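Local coordinates for protein uncharacterized peptidase Lmo0363 (Listeria monocytogenes, PDB 3L4E) that probably acts as a serine-type peptidase of the S51 (peptidase E-like) family, hydrolysing peptide bonds, at residues T35-E40 with G87-L93. Numbering follows the deposited sequence.
Sequences TASTVE and GGNTFFL. With SO4 (sulfate ion), chain C.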
loop_
_atom_site.group_PDB
_atom_site.type_symbol
_atom_site.label_atom_id
_atom_site.label_comp_id
_atom_site.label_asym_id
_atom_site.label_seq_id
_atom_site.Cartn_x
_atom_site.Cartn_y
_atom_site.Cartn_z
ATOM N N THR A 35 8.620 4.678 1.999
ATOM C CA THR A 35 9.558 4.720 0.872
ATOM C C THR A 35 9.006 5.343 -0.417
ATOM O O THR A 35 9.697 6.111 -1.086
ATOM C CB THR A 35 10.079 3.310 0.578
ATOM O OG1 THR A 35 10.655 2.773 1.781
ATOM C CG2 THR A 35 11.120 3.318 -0.544
ATOM N N ALA A 36 7.774 5.009 -0.782
ATOM C CA ALA A 36 7.203 5.529 -2.025
ATOM C C ALA A 36 7.175 7.056 -2.011
ATOM O O ALA A 36 7.337 7.715 -3.043
ATOM C CB ALA A 36 5.794 4.973 -2.234
ATOM N N SER A 37 6.967 7.617 -0.823
ATOM C CA SER A 37 6.788 9.058 -0.682
ATOM C C SER A 37 8.094 9.845 -0.721
ATOM O O SER A 37 8.077 11.074 -0.852
ATOM C CB SER A 37 6.068 9.375 0.628
ATOM O OG SER A 37 6.966 9.279 1.729
ATOM N N THR A 38 9.223 9.160 -0.592
ATOM C CA THR A 38 10.499 9.859 -0.410
ATOM C C THR A 38 11.013 10.556 -1.669
ATOM O O THR A 38 11.930 11.372 -1.602
ATOM C CB THR A 38 11.593 8.928 0.157
ATOM O OG1 THR A 38 11.869 7.871 -0.774
ATOM C CG2 THR A 38 11.162 8.348 1.513
ATOM N N VAL A 39 10.422 10.234 -2.815
ATOM C CA VAL A 39 10.792 10.877 -4.073
ATOM C C VAL A 39 9.678 11.813 -4.545
ATOM O O VAL A 39 9.736 12.360 -5.640
ATOM C CB VAL A 39 11.107 9.843 -5.172
ATOM C CG1 VAL A 39 12.346 9.033 -4.798
ATOM C CG2 VAL A 39 9.902 8.929 -5.411
ATOM N N GLU A 40 8.662 11.990 -3.706
ATOM C CA GLU A 40 7.524 12.831 -4.042
ATOM C C GLU A 40 7.675 14.204 -3.415
ATOM O O GLU A 40 8.296 14.353 -2.357
ATOM C CB GLU A 40 6.227 12.193 -3.541
ATOM C CG GLU A 40 5.947 10.832 -4.132
ATOM C CD GLU A 40 5.648 10.904 -5.609
ATOM O OE1 GLU A 40 4.453 10.977 -5.963
ATOM O OE2 GLU A 40 6.603 10.903 -6.416
ATOM N N GLY A 87 1.339 5.877 0.448
ATOM C CA GLY A 87 1.323 6.285 -0.942
ATOM C C GLY A 87 2.633 6.919 -1.376
ATOM O O GLY A 87 3.553 7.092 -0.579
ATOM N N GLY A 88 2.723 7.251 -2.658
ATOM C CA GLY A 88 3.899 7.888 -3.217
ATOM C C GLY A 88 4.105 7.385 -4.630
ATOM O O GLY A 88 3.137 7.048 -5.320
ATOM N N ASN A 89 5.358 7.327 -5.071
ATOM C CA ASN A 89 5.653 6.833 -6.408
ATOM C C ASN A 89 5.723 5.308 -6.406
ATOM O O ASN A 89 6.620 4.718 -5.783
ATOM C CB ASN A 89 6.949 7.438 -6.936
ATOM C CG ASN A 89 7.199 7.079 -8.377
ATOM O OD1 ASN A 89 7.522 5.931 -8.690
ATOM N ND2 ASN A 89 7.046 8.054 -9.268
ATOM N N THR A 90 4.776 4.672 -7.098
ATOM C CA THR A 90 4.691 3.213 -7.086
ATOM C C THR A 90 5.935 2.562 -7.677
ATOM O O THR A 90 6.366 1.512 -7.210
ATOM C CB THR A 90 3.450 2.684 -7.847
ATOM O OG1 THR A 90 2.284 3.385 -7.417
ATOM C CG2 THR A 90 3.246 1.179 -7.600
ATOM N N PHE A 91 6.507 3.174 -8.713
ATOM C CA PHE A 91 7.675 2.583 -9.362
ATOM C C PHE A 91 8.902 2.601 -8.452
ATOM O O PHE A 91 9.620 1.613 -8.351
ATOM C CB PHE A 91 7.943 3.239 -10.715
ATOM C CG PHE A 91 6.826 3.041 -11.687
ATOM C CD1 PHE A 91 6.786 1.922 -12.502
ATOM C CD2 PHE A 91 5.788 3.961 -11.764
ATOM C CE1 PHE A 91 5.739 1.730 -13.382
ATOM C CE2 PHE A 91 4.742 3.776 -12.645
ATOM C CZ PHE A 91 4.716 2.660 -13.451
ATOM N N PHE A 92 9.121 3.711 -7.762
ATOM C CA PHE A 92 10.242 3.775 -6.830
ATOM C C PHE A 92 10.066 2.767 -5.697
ATOM O O PHE A 92 11.016 2.069 -5.317
ATOM C CB PHE A 92 10.416 5.179 -6.265
ATOM C CG PHE A 92 11.606 5.309 -5.373
ATOM C CD1 PHE A 92 12.890 5.265 -5.903
ATOM C CD2 PHE A 92 11.452 5.437 -4.004
ATOM C CE1 PHE A 92 13.995 5.364 -5.084
ATOM C CE2 PHE A 92 12.549 5.539 -3.178
ATOM C CZ PHE A 92 13.826 5.500 -3.716
ATOM N N LEU A 93 8.848 2.687 -5.166
ATOM C CA LEU A 93 8.520 1.699 -4.141
ATOM C C LEU A 93 8.846 0.272 -4.590
ATOM O O LEU A 93 9.551 -0.469 -3.893
ATOM C CB LEU A 93 7.048 1.818 -3.747
ATOM C CG LEU A 93 6.476 0.761 -2.798
ATOM C CD1 LEU A 93 7.143 0.792 -1.428
ATOM C CD2 LEU A 93 4.961 0.943 -2.681
HETATM S S SO4 C . 5.561 11.594 -9.632
HETATM O O1 SO4 C . 6.912 11.659 -10.181
HETATM O O2 SO4 C . 5.276 12.809 -8.880
HETATM O O3 SO4 C . 4.613 11.461 -10.731
HETATM O O4 SO4 C . 5.446 10.433 -8.750
#
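One face of the F92 ring is occupied by V39, whose CG1 methyl sits 3.7 Å from the ring centroid and 5° off the normal, a nearly vertical CH-pi contact. At the ring edge, in plane, lies T35 O, 3.5 Å from F92 CD2; that carbonyl already accepts bonds from T38 N and T38 OG1. With CG anti to the backbone N (chi1 -176°), F92 reaches from the first turn of helix 90-100 across to the 35-40 turn. V39 CG2, the other branch, packs 3.6 Å from N89 CB. N89 bonds through both backbone and side chain: its N donates nearly straight to A36 O (2.9 Å) from above the carbonyl plane, while OD1 caps the helix by accepting from F92 N. Its ND2 donates to sulfate O4 (2.9 Å) and to S138 O; S138 N also binds the sulfate, an ion probably from the crystallisation liquor. E40, bent at chi2, sets its CG against G88 CA and brings OE2 to 2.6 Å from sulfate O4, close enough that an acid proton probably lies between them. A36 CB packs on L93 CB at 3.7 Å, and both side chains touch A121. Two loops that follow the parallel strands 29-33 and 82-85 are thereby joined, with G87 close to S120, probably of the charge relay, in an alpha/beta fold consistent with the glutaminase_I clan.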